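Local coordinates for protein benzoylformate decarboxylase (Mycobacterium smegmatis, PDB 4Q9D) that belongs to the thiamine pyrophosphate-dependent enzymes, with three domains built on parallel sheets and a magnesium ion bound in the C-terminal one, at residues P254-G259 / Y280-P285; H202-L207 / Q262-Y267; P410-I415 / I454-L459; E362-V367 / T387-T392. All blocks are in the same frame, centred on the assembly; numbering follows the deposited sequence.

Contact 1. Residues P254-G259 / Y280-P285; sequences PMTIAG and YYPYVP
Ile257 is a knob set between the rings of Tyr280 and Tyr283. Its CG1 methylene presses on the middle of the Tyr280 ring, 3.6 Å from CG1 to the centroid and 7° off the normal, a CH-pi contact between side chains that cross at about a right angle. A long branched chain suits the place, since past CG1 the terminal CD1 goes on to meet Tyr283 CE1 at 3.8 Å. Val284 sits with one methyl against each of two neighbours: its CG2 rests on Thr256 CG2 (3.7 Å), while CG1, anti to the backbone N (chi1 180°), meets Ala258 CB at 3.5 Å. The valine thereby forks over the N-terminal end of helix 257-264 in the Rossmann-like central domain. Thr256 is the N-cap, its OG1 accepting from Gly259 N and its methyl facing Pro282 and Val284. Met255, bent at chi3, lies alongside Tyr281 in a Met-aromatic contact, with the sulfur at the ring edge and 3.7 Å between SD and Pro282 CD. Tyr281 N donates to Met255 O at 2.9 Å. One water joins Ile257 N, Pro282 O and Val284 N. The Tyr281 hydroxyl hydrogen-bonds Ser29 of the second subunit.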
loop_
_atom_site.group_PDB
_atom_site.type_symbol
_atom_site.label_atom_id
_atom_site.label_comp_id
_atom_site.label_asym_id
_atom_site.label_seq_id
_atom_site.Cartn_x
_atom_site.Cartn_y
_atom_site.Cartn_z
ATOM N N PRO B 254 -14.718 -16.023 -28.716
ATOM C CA PRO B 254 -15.804 -15.747 -27.777
ATOM C C PRO B 254 -15.230 -15.168 -26.476
ATOM O O PRO B 254 -14.022 -15.280 -26.234
ATOM C CB PRO B 254 -16.394 -17.139 -27.503
ATOM C CG PRO B 254 -15.970 -17.991 -28.701
ATOM C CD PRO B 254 -14.625 -17.455 -29.075
ATOM N N MET B 255 -16.097 -14.604 -25.636
ATOM C CA MET B 255 -15.663 -13.916 -24.431
ATOM C C MET B 255 -16.030 -14.654 -23.159
ATOM O O MET B 255 -16.008 -14.066 -22.081
ATOM C CB MET B 255 -16.210 -12.485 -24.400
ATOM C CG MET B 255 -17.736 -12.351 -24.400
ATOM S SD MET B 255 -18.248 -10.601 -24.285
ATOM C CE MET B 255 -17.643 -9.986 -25.842
ATOM N N THR B 256 -16.368 -15.937 -23.275
ATOM C CA THR B 256 -16.654 -16.745 -22.084
ATOM C C THR B 256 -15.786 -18.008 -22.073
ATOM O O THR B 256 -15.261 -18.433 -23.111
ATOM C CB THR B 256 -18.120 -17.209 -22.033
ATOM O OG1 THR B 256 -18.331 -18.145 -23.099
ATOM C CG2 THR B 256 -19.083 -16.028 -22.200
ATOM N N ILE B 257 -15.657 -18.614 -20.902
ATOM C CA ILE B 257 -14.927 -19.875 -20.769
ATOM C C ILE B 257 -15.570 -20.974 -21.648
ATOM O O ILE B 257 -14.890 -21.594 -22.475
ATOM C CB ILE B 257 -14.854 -20.327 -19.291
ATOM C CG1 ILE B 257 -14.045 -19.323 -18.438
ATOM C CG2 ILE B 257 -14.205 -21.720 -19.183
ATOM C CD1 ILE B 257 -14.253 -19.526 -16.934
ATOM N N ALA B 258 -16.883 -21.176 -21.503
ATOM C CA ALA B 258 -17.582 -22.211 -22.287
ATOM C C ALA B 258 -17.466 -21.938 -23.780
ATOM O O ALA B 258 -17.310 -22.862 -24.587
ATOM C CB ALA B 258 -19.073 -22.301 -21.871
ATOM N N GLY B 259 -17.538 -20.670 -24.164
ATOM C CA GLY B 259 -17.481 -20.324 -25.582
ATOM C C GLY B 259 -16.119 -20.573 -26.224
ATOM O O GLY B 259 -16.010 -21.129 -27.320
ATOM N N TYR B 280 -11.722 -13.044 -20.806
ATOM C CA TYR B 280 -13.106 -13.424 -20.537
ATOM C C TYR B 280 -13.818 -12.268 -19.861
ATOM O O TYR B 280 -13.207 -11.541 -19.108
ATOM C CB TYR B 280 -13.170 -14.593 -19.555
ATOM C CG TYR B 280 -12.474 -15.886 -19.985
ATOM C CD1 TYR B 280 -12.898 -16.615 -21.108
ATOM C CD2 TYR B 280 -11.448 -16.405 -19.221
ATOM C CE1 TYR B 280 -12.262 -17.804 -21.469
ATOM C CE2 TYR B 280 -10.823 -17.595 -19.550
ATOM C CZ TYR B 280 -11.240 -18.296 -20.669
ATOM O OH TYR B 280 -10.624 -19.488 -20.950
ATOM N N TYR B 281 -15.104 -12.122 -20.181
ATOM C CA TYR B 281 -15.965 -11.078 -19.636
ATOM C C TYR B 281 -17.053 -11.703 -18.765
ATOM O O TYR B 281 -16.829 -11.950 -17.581
ATOM C CB TYR B 281 -16.594 -10.256 -20.762
ATOM C CG TYR B 281 -17.172 -8.934 -20.308
ATOM C CD1 TYR B 281 -17.098 -8.540 -18.978
ATOM C CD2 TYR B 281 -17.791 -8.079 -21.211
ATOM C CE1 TYR B 281 -17.625 -7.332 -18.560
ATOM C CE2 TYR B 281 -18.320 -6.870 -20.802
ATOM C CZ TYR B 281 -18.234 -6.502 -19.476
ATOM O OH TYR B 281 -18.759 -5.298 -19.064
ATOM N N PRO B 282 -18.227 -11.970 -19.339
ATOM C CA PRO B 282 -19.271 -12.656 -18.553
ATOM C C PRO B 282 -18.866 -14.084 -18.211
ATOM O O PRO B 282 -18.013 -14.682 -18.891
ATOM C CB PRO B 282 -20.484 -12.670 -19.484
ATOM C CG PRO B 282 -19.916 -12.530 -20.888
ATOM C CD PRO B 282 -18.569 -11.863 -20.775
ATOM N N TYR B 283 -19.441 -14.611 -17.134
ATOM C CA TYR B 283 -19.100 -15.946 -16.670
ATOM C C TYR B 283 -20.065 -16.991 -17.241
ATOM O O TYR B 283 -21.240 -16.942 -16.941
ATOM C CB TYR B 283 -19.154 -16.008 -15.149
ATOM C CG TYR B 283 -18.757 -17.360 -14.649
ATOM C CD1 TYR B 283 -17.480 -17.836 -14.886
ATOM C CD2 TYR B 283 -19.663 -18.183 -13.959
ATOM C CE1 TYR B 283 -17.074 -19.076 -14.434
ATOM C CE2 TYR B 283 -19.268 -19.435 -13.503
ATOM C CZ TYR B 283 -17.959 -19.874 -13.749
ATOM O OH TYR B 283 -17.527 -21.112 -13.330
ATOM N N VAL B 284 -19.560 -17.907 -18.070
ATOM C CA VAL B 284 -20.311 -19.088 -18.476
ATOM C C VAL B 284 -19.374 -20.255 -18.263
ATOM O O VAL B 284 -18.335 -20.334 -18.915
ATOM C CB VAL B 284 -20.762 -19.043 -19.951
ATOM C CG1 VAL B 284 -21.563 -20.341 -20.323
ATOM C CG2 VAL B 284 -21.623 -17.791 -20.209
ATOM N N PRO B 285 -19.734 -21.156 -17.331
ATOM C CA PRO B 285 -18.799 -22.181 -16.863
ATOM C C PRO B 285 -18.422 -23.196 -17.941
ATOM O O PRO B 285 -19.227 -23.530 -18.817
ATOM C CB PRO B 285 -19.519 -22.832 -15.666
ATOM C CG PRO B 285 -20.955 -22.475 -15.806
ATOM C CD PRO B 285 -21.023 -21.174 -16.602
HETATM O O HOH W 1 -11.978 -21.302 -22.388
HETATM O O HOH W 2 -16.548 -16.926 -18.714
#

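Contact 2. Residues H202-L207 / Q262-Y267; sequences HPMLVL and QAVSAY
Met204 lays its CB over the face of the Tyr267 ring and so joins the central strand 203-207 of the Rossmann-like domain to the turn at the C-terminal end of helix 257-264. This helix belongs to the crossover that returns the chain from strand 249-252 to strand 269-273, the immediate neighbour of 203-207. The CH-pi contact is nearly centred: Met204 CB lies 3.6 Å from the ring centroid, 11° off the normal. Because CG stands anti to the backbone N (chi1 -177°), the methionine chain continues over the same ring, with CG 3.9 Å from Tyr267 CE2. It then bends at chi2 and chi3, leaving the sulfur oblique to the ring, 5.5 Å from SD to the centroid, in a Met-aromatic contact. The bends carry the methyl on to the helix, where Met204 CE meets Val264 CG1 at 3.7 Å. A flexible thioether suits this site, as one chain serves both a flat ring and a branched aliphatic group. The tyrosine is presented by a type I turn from Val264 to Tyr267, closed by a bond from Tyr267 N to Val264 O. Its ring is also met in its own plane, at the edge, by a backbone carbonyl of the strand's lead-in: His202 O lies 3.4 Å from Tyr267 CD1 and 3.1 Å from Tyr267 CB.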
loop_
_atom_site.group_PDB
_atom_site.type_symbol
_atom_site.label_atom_id
_atom_site.label_comp_id
_atom_site.label_asym_id
_atom_site.label_seq_id
_atom_site.Cartn_x
_atom_site.Cartn_y
_atom_site.Cartn_z
ATOM N N HIS B 202 -3.763 -29.917 -36.269
ATOM C CA HIS B 202 -4.816 -28.922 -36.449
ATOM C C HIS B 202 -4.564 -27.719 -35.533
ATOM O O HIS B 202 -5.242 -27.551 -34.520
ATOM C CB HIS B 202 -6.187 -29.530 -36.124
ATOM C CG HIS B 202 -6.524 -30.748 -36.924
ATOM N ND1 HIS B 202 -7.003 -30.679 -38.212
ATOM C CD2 HIS B 202 -6.465 -32.068 -36.607
ATOM C CE1 HIS B 202 -7.213 -31.907 -38.666
ATOM N NE2 HIS B 202 -6.894 -32.764 -37.712
ATOM N N PRO B 203 -3.575 -26.890 -35.878
ATOM C CA PRO B 203 -3.272 -25.752 -35.016
ATOM C C PRO B 203 -4.222 -24.588 -35.272
ATOM O O PRO B 203 -4.866 -24.497 -36.315
ATOM C CB PRO B 203 -1.857 -25.369 -35.432
ATOM C CG PRO B 203 -1.772 -25.774 -36.867
ATOM C CD PRO B 203 -2.650 -26.991 -37.022
ATOM N N MET B 204 -4.314 -23.698 -34.293
ATOM C CA MET B 204 -5.013 -22.441 -34.480
ATOM C C MET B 204 -4.163 -21.318 -33.902
ATOM O O MET B 204 -3.501 -21.500 -32.878
ATOM C CB MET B 204 -6.402 -22.494 -33.800
ATOM C CG MET B 204 -7.226 -21.218 -34.012
ATOM S SD MET B 204 -7.062 -20.061 -32.600
ATOM C CE MET B 204 -8.029 -20.982 -31.404
ATOM N N LEU B 205 -4.201 -20.155 -34.538
ATOM C CA LEU B 205 -3.375 -19.046 -34.132
ATOM C C LEU B 205 -4.246 -17.894 -33.640
ATOM O O LEU B 205 -5.239 -17.557 -34.281
ATOM C CB LEU B 205 -2.519 -18.585 -35.308
ATOM C CG LEU B 205 -1.648 -17.352 -35.063
ATOM C CD1 LEU B 205 -0.608 -17.674 -33.963
ATOM C CD2 LEU B 205 -0.966 -16.918 -36.355
ATOM N N VAL B 206 -3.873 -17.308 -32.498
ATOM C CA VAL B 206 -4.532 -16.106 -31.979
ATOM C C VAL B 206 -3.516 -14.981 -31.960
ATOM O O VAL B 206 -2.444 -15.135 -31.381
ATOM C CB VAL B 206 -5.083 -16.299 -30.528
ATOM C CG1 VAL B 206 -5.849 -15.070 -30.088
ATOM C CG2 VAL B 206 -5.974 -17.548 -30.424
ATOM N N LEU B 207 -3.854 -13.863 -32.599
ATOM C CA LEU B 207 -3.006 -12.683 -32.644
ATOM C C LEU B 207 -3.746 -11.552 -31.946
ATOM O O LEU B 207 -4.754 -11.040 -32.449
ATOM C CB LEU B 207 -2.659 -12.283 -34.097
ATOM C CG LEU B 207 -1.784 -13.271 -34.908
ATOM C CD1 LEU B 207 -1.633 -12.841 -36.381
ATOM C CD2 LEU B 207 -0.394 -13.455 -34.280
ATOM N N GLN B 262 -15.474 -24.398 -26.567
ATOM C CA GLN B 262 -16.097 -24.915 -27.781
ATOM C C GLN B 262 -15.397 -24.438 -29.049
ATOM O O GLN B 262 -15.291 -25.189 -30.003
ATOM C CB GLN B 262 -17.597 -24.561 -27.837
ATOM C CG GLN B 262 -18.400 -25.209 -26.721
ATOM C CD GLN B 262 -19.887 -24.802 -26.730
ATOM O OE1 GLN B 262 -20.399 -24.275 -27.716
ATOM N NE2 GLN B 262 -20.571 -25.047 -25.624
ATOM N N ALA B 263 -14.903 -23.204 -29.067
ATOM C CA ALA B 263 -14.243 -22.701 -30.283
ATOM C C ALA B 263 -12.888 -23.364 -30.526
ATOM O O ALA B 263 -12.454 -23.493 -31.668
ATOM C CB ALA B 263 -14.087 -21.191 -30.251
ATOM N N VAL B 264 -12.203 -23.772 -29.462
ATOM C CA VAL B 264 -10.870 -24.340 -29.661
ATOM C C VAL B 264 -10.866 -25.880 -29.687
ATOM O O VAL B 264 -9.836 -26.479 -29.989
ATOM C CB VAL B 264 -9.835 -23.837 -28.607
ATOM C CG1 VAL B 264 -9.859 -22.264 -28.477
ATOM C CG2 VAL B 264 -10.087 -24.524 -27.283
ATOM N N SER B 265 -11.997 -26.514 -29.362
ATOM C CA SER B 265 -12.042 -27.984 -29.258
ATOM C C SER B 265 -11.741 -28.721 -30.575
ATOM O O SER B 265 -11.334 -29.880 -30.560
ATOM C CB SER B 265 -13.384 -28.450 -28.705
ATOM O OG SER B 265 -14.399 -28.033 -29.587
ATOM N N ALA B 266 -11.920 -28.042 -31.705
ATOM C CA ALA B 266 -11.585 -28.611 -33.005
ATOM C C ALA B 266 -10.085 -28.682 -33.231
ATOM O O ALA B 266 -9.642 -29.321 -34.173
ATOM C CB ALA B 266 -12.208 -27.762 -34.120
ATOM N N TYR B 267 -9.303 -27.983 -32.407
ATOM C CA TYR B 267 -7.865 -27.876 -32.654
ATOM C C TYR B 267 -7.057 -28.692 -31.664
ATOM O O TYR B 267 -7.460 -28.867 -30.522
ATOM C CB TYR B 267 -7.434 -26.405 -32.642
ATOM C CG TYR B 267 -8.263 -25.568 -33.587
ATOM C CD1 TYR B 267 -8.114 -25.692 -34.965
ATOM C CD2 TYR B 267 -9.224 -24.677 -33.099
ATOM C CE1 TYR B 267 -8.883 -24.939 -35.848
ATOM C CE2 TYR B 267 -9.998 -23.914 -33.968
ATOM C CZ TYR B 267 -9.822 -24.053 -35.344
ATOM O OH TYR B 267 -10.580 -23.304 -36.207
#

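Contact 3. Residues P410-I415 / I454-L459; sequences PAAVGI and IVFVVL
Ile454 and the outer rim of Phe456 meet Ala412 and Val413 of a helix, and no hydrogen bond crosses between the two segments: the contact is wholly one of packing. The axes of 410-415 and 454-459 run nearly antiparallel (163°), 9.7 Å apart at their closest. Among the aliphatic contacts, Ile454 makes the closest approaches. Its CG1 is anti to the carbonyl carbon (chi1 -53°) and the chain beyond is extended, which brings CD1 end-on to the helix backbone, 3.5 Å from Val413 CA. The same CD1 touches Val413 CG2 at 4.1 Å, the two side chains crossing at about a right angle, and it lies 3.4 Å from Ala412 O. Ala412 turns its methyl to the strand; so small a side chain suits the near point, where its CB sits 4.2 Å from Ile454 CG2. The aromatic contacts are made by the far rim of Phe456: CE1 is 4.1 Å from Ala412 CB, and Val413 CG2 approaches the ring at its edge. One face of that ring is backed by CG2 of Ile454 on its own strand. In this thiamine pyrophosphate-binding domain, strand 454-460 lies between strands 428-433 and 523-528 and runs on toward the magnesium ligands Asn461 and Glu463. Helix 408-421 packs over strand 428-433 as well, with helices 50-64 and 443-449 beside it.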
loop_
_atom_site.group_PDB
_atom_site.type_symbol
_atom_site.label_atom_id
_atom_site.label_comp_id
_atom_site.label_asym_id
_atom_site.label_seq_id
_atom_site.Cartn_x
_atom_site.Cartn_y
_atom_site.Cartn_z
ATOM N N PRO B 410 -11.802 11.075 -25.577
ATOM C CA PRO B 410 -10.490 11.750 -25.434
ATOM C C PRO B 410 -9.350 11.025 -26.151
ATOM O O PRO B 410 -8.443 11.690 -26.665
ATOM C CB PRO B 410 -10.258 11.806 -23.904
ATOM C CG PRO B 410 -11.205 10.723 -23.317
ATOM C CD PRO B 410 -12.425 10.758 -24.286
ATOM N N ALA B 411 -9.364 9.688 -26.177
ATOM C CA ALA B 411 -8.340 8.956 -26.932
ATOM C C ALA B 411 -8.353 9.334 -28.418
ATOM O O ALA B 411 -7.295 9.452 -29.048
ATOM C CB ALA B 411 -8.524 7.433 -26.768
ATOM N N ALA B 412 -9.545 9.509 -28.986
ATOM C CA ALA B 412 -9.638 9.957 -30.381
ATOM C C ALA B 412 -8.926 11.307 -30.602
ATOM O O ALA B 412 -8.277 11.515 -31.625
ATOM C CB ALA B 412 -11.103 10.055 -30.823
ATOM N N VAL B 413 -9.096 12.232 -29.660
ATOM C CA VAL B 413 -8.458 13.539 -29.727
ATOM C C VAL B 413 -6.938 13.339 -29.649
ATOM O O VAL B 413 -6.179 13.916 -30.431
ATOM C CB VAL B 413 -8.919 14.458 -28.560
ATOM C CG1 VAL B 413 -8.209 15.836 -28.631
ATOM C CG2 VAL B 413 -10.423 14.654 -28.591
ATOM N N GLY B 414 -6.493 12.503 -28.706
ATOM C CA GLY B 414 -5.081 12.154 -28.616
ATOM C C GLY B 414 -4.508 11.498 -29.873
ATOM O O GLY B 414 -3.412 11.826 -30.304
ATOM N N ILE B 415 -5.250 10.553 -30.454
ATOM C CA ILE B 415 -4.802 9.887 -31.674
ATOM C C ILE B 415 -4.653 10.884 -32.825
ATOM O O ILE B 415 -3.667 10.860 -33.556
ATOM C CB ILE B 415 -5.782 8.747 -32.079
ATOM C CG1 ILE B 415 -5.670 7.576 -31.082
ATOM C CG2 ILE B 415 -5.480 8.263 -33.507
ATOM C CD1 ILE B 415 -7.002 6.743 -30.948
ATOM N N ILE B 454 -11.655 14.748 -36.702
ATOM C CA ILE B 454 -12.325 13.672 -36.020
ATOM C C ILE B 454 -13.820 13.767 -36.279
ATOM O O ILE B 454 -14.432 14.826 -36.114
ATOM C CB ILE B 454 -12.093 13.721 -34.502
ATOM C CG1 ILE B 454 -10.592 13.786 -34.174
ATOM C CG2 ILE B 454 -12.765 12.508 -33.837
ATOM C CD1 ILE B 454 -10.356 14.013 -32.689
ATOM N N VAL B 455 -14.405 12.648 -36.676
ATOM C CA VAL B 455 -15.850 12.576 -36.838
ATOM C C VAL B 455 -16.378 11.674 -35.742
ATOM O O VAL B 455 -16.114 10.470 -35.744
ATOM C CB VAL B 455 -16.250 11.992 -38.226
ATOM C CG1 VAL B 455 -17.761 11.976 -38.357
ATOM C CG2 VAL B 455 -15.603 12.808 -39.360
ATOM N N PHE B 456 -17.086 12.260 -34.785
ATOM C CA PHE B 456 -17.668 11.499 -33.681
ATOM C C PHE B 456 -19.077 11.099 -34.128
ATOM O O PHE B 456 -19.932 11.965 -34.343
ATOM C CB PHE B 456 -17.779 12.378 -32.406
ATOM C CG PHE B 456 -16.443 12.848 -31.855
ATOM C CD1 PHE B 456 -15.655 12.006 -31.067
ATOM C CD2 PHE B 456 -15.976 14.121 -32.132
ATOM C CE1 PHE B 456 -14.416 12.438 -30.544
ATOM C CE2 PHE B 456 -14.728 14.571 -31.615
ATOM C CZ PHE B 456 -13.950 13.715 -30.834
ATOM N N VAL B 457 -19.322 9.806 -34.262
ATOM C CA VAL B 457 -20.640 9.329 -34.629
ATOM C C VAL B 457 -21.278 8.748 -33.386
ATOM O O VAL B 457 -20.874 7.696 -32.889
ATOM C CB VAL B 457 -20.566 8.247 -35.702
ATOM C CG1 VAL B 457 -21.982 7.691 -35.996
ATOM C CG2 VAL B 457 -19.905 8.779 -36.935
ATOM N N VAL B 458 -22.271 9.451 -32.869
ATOM C CA VAL B 458 -22.868 9.091 -31.590
ATOM C C VAL B 458 -24.203 8.381 -31.784
ATOM O O VAL B 458 -25.137 8.931 -32.354
ATOM C CB VAL B 458 -23.058 10.357 -30.707
ATOM C CG1 VAL B 458 -23.795 10.012 -29.428
ATOM C CG2 VAL B 458 -21.692 11.006 -30.396
ATOM N N LEU B 459 -24.288 7.156 -31.290
ATOM C CA LEU B 459 -25.499 6.359 -31.439
ATOM C C LEU B 459 -26.449 6.591 -30.275
ATOM O O LEU B 459 -26.269 6.060 -29.170
ATOM C CB LEU B 459 -25.138 4.872 -31.590
ATOM C CG LEU B 459 -24.410 4.456 -32.881
ATOM C CD1 LEU B 459 -22.989 4.912 -32.911
ATOM C CD2 LEU B 459 -24.450 2.931 -33.008
#

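Contact 4. Residues E362-V367 / T387-T392; sequences EVLSNV and TWLPTT
Glu362 spreads its aliphatic chain over one face of the Trp388 indole, joining helix 357-367, which packs on the parallel sheet of the C-terminal domain, to the end of helix 382-388. This is the tight part, although both residues are partly exposed. Extended throughout, with CG anti to the backbone N (chi1 -179°), the glutamate places CG 3.7 Å from the centroid of the six-membered ring, a CH-pi contact. Its carboxylate lies flat above the rim, 6° from the ring plane, with CD 3.6 Å from Trp388 CH2. A long acidic chain suits a site that is apolar along its length and polar at its end: Glu362 OE1 bonds to Ser347, and Trp388 NE1 to Asn358. On the opposite face of the indole sits Thr387 CG2. Packing is sparser toward the buried side, where Leu364 and Leu389 meet most closely through their CD1 methyls, 4.1 Å apart, while Leu364 leans on helix 506-518 and strand 428-433. Between the two parts stands Ser365, small enough for Leu389 CD2 to lie 3.6 Å from its CB. That CB is 3.1 Å from Trp388 O, and the serine hydroxyl turns back to its own helix, OG donating to Glu362 O at 2.7 Å.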
loop_
_atom_site.group_PDB
_atom_site.type_symbol
_atom_site.label_atom_id
_atom_site.label_comp_id
_atom_site.label_asym_id
_atom_site.label_seq_id
_atom_site.Cartn_x
_atom_site.Cartn_y
_atom_site.Cartn_z
ATOM N N GLU B 362 -23.379 0.343 -41.889
ATOM C CA GLU B 362 -23.254 0.136 -43.341
ATOM C C GLU B 362 -23.051 1.453 -44.027
ATOM O O GLU B 362 -22.184 1.580 -44.876
ATOM C CB GLU B 362 -24.471 -0.562 -43.968
ATOM C CG GLU B 362 -24.230 -0.761 -45.479
ATOM C CD GLU B 362 -25.396 -1.405 -46.212
ATOM O OE1 GLU B 362 -26.470 -1.627 -45.588
ATOM O OE2 GLU B 362 -25.229 -1.670 -47.422
ATOM N N VAL B 363 -23.831 2.464 -43.646
ATOM C CA VAL B 363 -23.568 3.801 -44.174
ATOM C C VAL B 363 -22.124 4.244 -43.916
ATOM O O VAL B 363 -21.476 4.823 -44.784
ATOM C CB VAL B 363 -24.513 4.856 -43.585
ATOM C CG1 VAL B 363 -24.104 6.236 -44.070
ATOM C CG2 VAL B 363 -25.962 4.540 -43.971
ATOM N N LEU B 364 -21.607 3.974 -42.718
ATOM C CA LEU B 364 -20.214 4.355 -42.411
ATOM C C LEU B 364 -19.234 3.642 -43.337
ATOM O O LEU B 364 -18.282 4.249 -43.857
ATOM C CB LEU B 364 -19.862 3.988 -40.968
ATOM C CG LEU B 364 -20.211 4.938 -39.845
ATOM C CD1 LEU B 364 -19.831 4.215 -38.558
ATOM C CD2 LEU B 364 -19.393 6.216 -39.996
ATOM N N SER B 365 -19.459 2.344 -43.546
ATOM C CA SER B 365 -18.543 1.591 -44.413
ATOM C C SER B 365 -18.577 2.103 -45.854
ATOM O O SER B 365 -17.562 2.069 -46.560
ATOM C CB SER B 365 -18.850 0.097 -44.391
ATOM O OG SER B 365 -20.095 -0.142 -45.005
ATOM N N ASN B 366 -19.723 2.603 -46.296
ATOM C CA ASN B 366 -19.772 3.177 -47.654
ATOM C C ASN B 366 -18.944 4.439 -47.810
ATOM O O ASN B 366 -18.445 4.719 -48.904
ATOM C CB ASN B 366 -21.210 3.484 -48.068
ATOM C CG ASN B 366 -22.049 2.238 -48.210
ATOM O OD1 ASN B 366 -21.530 1.149 -48.463
ATOM N ND2 ASN B 366 -23.353 2.384 -48.021
ATOM N N VAL B 367 -18.821 5.229 -46.737
ATOM C CA VAL B 367 -18.105 6.517 -46.857
ATOM C C VAL B 367 -16.741 6.585 -46.146
ATOM O O VAL B 367 -15.952 7.493 -46.391
ATOM C CB VAL B 367 -18.981 7.717 -46.413
ATOM C CG1 VAL B 367 -20.339 7.668 -47.107
ATOM C CG2 VAL B 367 -19.192 7.685 -44.932
ATOM N N THR B 387 -19.239 -6.624 -38.596
ATOM C CA THR B 387 -19.885 -6.906 -39.882
ATOM C C THR B 387 -19.486 -5.924 -40.956
ATOM O O THR B 387 -19.161 -6.321 -42.064
ATOM C CB THR B 387 -21.395 -6.867 -39.742
ATOM O OG1 THR B 387 -21.772 -7.861 -38.786
ATOM C CG2 THR B 387 -22.082 -7.151 -41.090
ATOM N N TRP B 388 -19.471 -4.639 -40.619
ATOM C CA TRP B 388 -19.322 -3.613 -41.647
ATOM C C TRP B 388 -17.985 -2.873 -41.691
ATOM O O TRP B 388 -17.660 -2.267 -42.710
ATOM C CB TRP B 388 -20.451 -2.590 -41.511
ATOM C CG TRP B 388 -21.813 -3.169 -41.847
ATOM C CD1 TRP B 388 -22.842 -3.430 -40.979
ATOM C CD2 TRP B 388 -22.280 -3.549 -43.151
ATOM N NE1 TRP B 388 -23.926 -3.951 -41.673
ATOM C CE2 TRP B 388 -23.601 -4.034 -43.006
ATOM C CE3 TRP B 388 -21.704 -3.532 -44.433
ATOM C CZ2 TRP B 388 -24.360 -4.494 -44.092
ATOM C CZ3 TRP B 388 -22.461 -3.990 -45.514
ATOM C CH2 TRP B 388 -23.775 -4.463 -45.329
ATOM N N LEU B 389 -17.212 -2.875 -40.602
ATOM C CA LEU B 389 -15.970 -2.092 -40.622
ATOM C C LEU B 389 -14.758 -2.932 -40.270
ATOM O O LEU B 389 -14.125 -2.704 -39.227
ATOM C CB LEU B 389 -16.046 -0.898 -39.666
ATOM C CG LEU B 389 -17.180 0.107 -39.816
ATOM C CD1 LEU B 389 -16.988 1.254 -38.791
ATOM C CD2 LEU B 389 -17.224 0.679 -41.228
ATOM N N PRO B 390 -14.418 -3.900 -41.141
ATOM C CA PRO B 390 -13.236 -4.713 -40.832
ATOM C C PRO B 390 -11.996 -3.835 -40.807
ATOM O O PRO B 390 -11.882 -2.870 -41.577
ATOM C CB PRO B 390 -13.145 -5.699 -42.006
ATOM C CG PRO B 390 -13.960 -5.041 -43.138
ATOM C CD PRO B 390 -15.059 -4.287 -42.416
ATOM N N THR B 391 -11.074 -4.168 -39.912
ATOM C CA THR B 391 -9.816 -3.441 -39.844
ATOM C C THR B 391 -8.841 -4.082 -40.818
ATOM O O THR B 391 -8.559 -5.283 -40.720
ATOM C CB THR B 391 -9.230 -3.551 -38.435
ATOM O OG1 THR B 391 -10.183 -3.030 -37.511
ATOM C CG2 THR B 391 -7.920 -2.777 -38.321
ATOM N N THR B 392 -8.303 -3.278 -41.736
ATOM C CA THR B 392 -7.468 -3.823 -42.797
ATOM C C THR B 392 -6.088 -3.165 -42.814
ATOM O O THR B 392 -5.265 -3.526 -43.616
ATOM C CB THR B 392 -8.157 -3.650 -44.186
ATOM O OG1 THR B 392 -8.437 -2.270 -44.401
ATOM C CG2 THR B 392 -9.479 -4.417 -44.226
#

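In the fold
From the N terminus, the first of these segments is 202-207, whose partner 262-267 closes contact 2 after a loop of 54 residues. Contact 1 opens inside that loop, at 254-259, and closes beyond it at 280-285, so the two cross, touching through Pro254 and Ala263. Contact 2 ties the end of helix 257-264 to the central sheet, while contact 1 ties its start to a loop that meets the second subunit. Contact 4 then closes a short loop between two helices around strand 373-377. Contact 3, in series, closes 38 residues, from helix 408-421 to strand 454-460 of the C-terminal sheet. These last two, about 16 Å apart between centres, touch where Val457 meets Leu364.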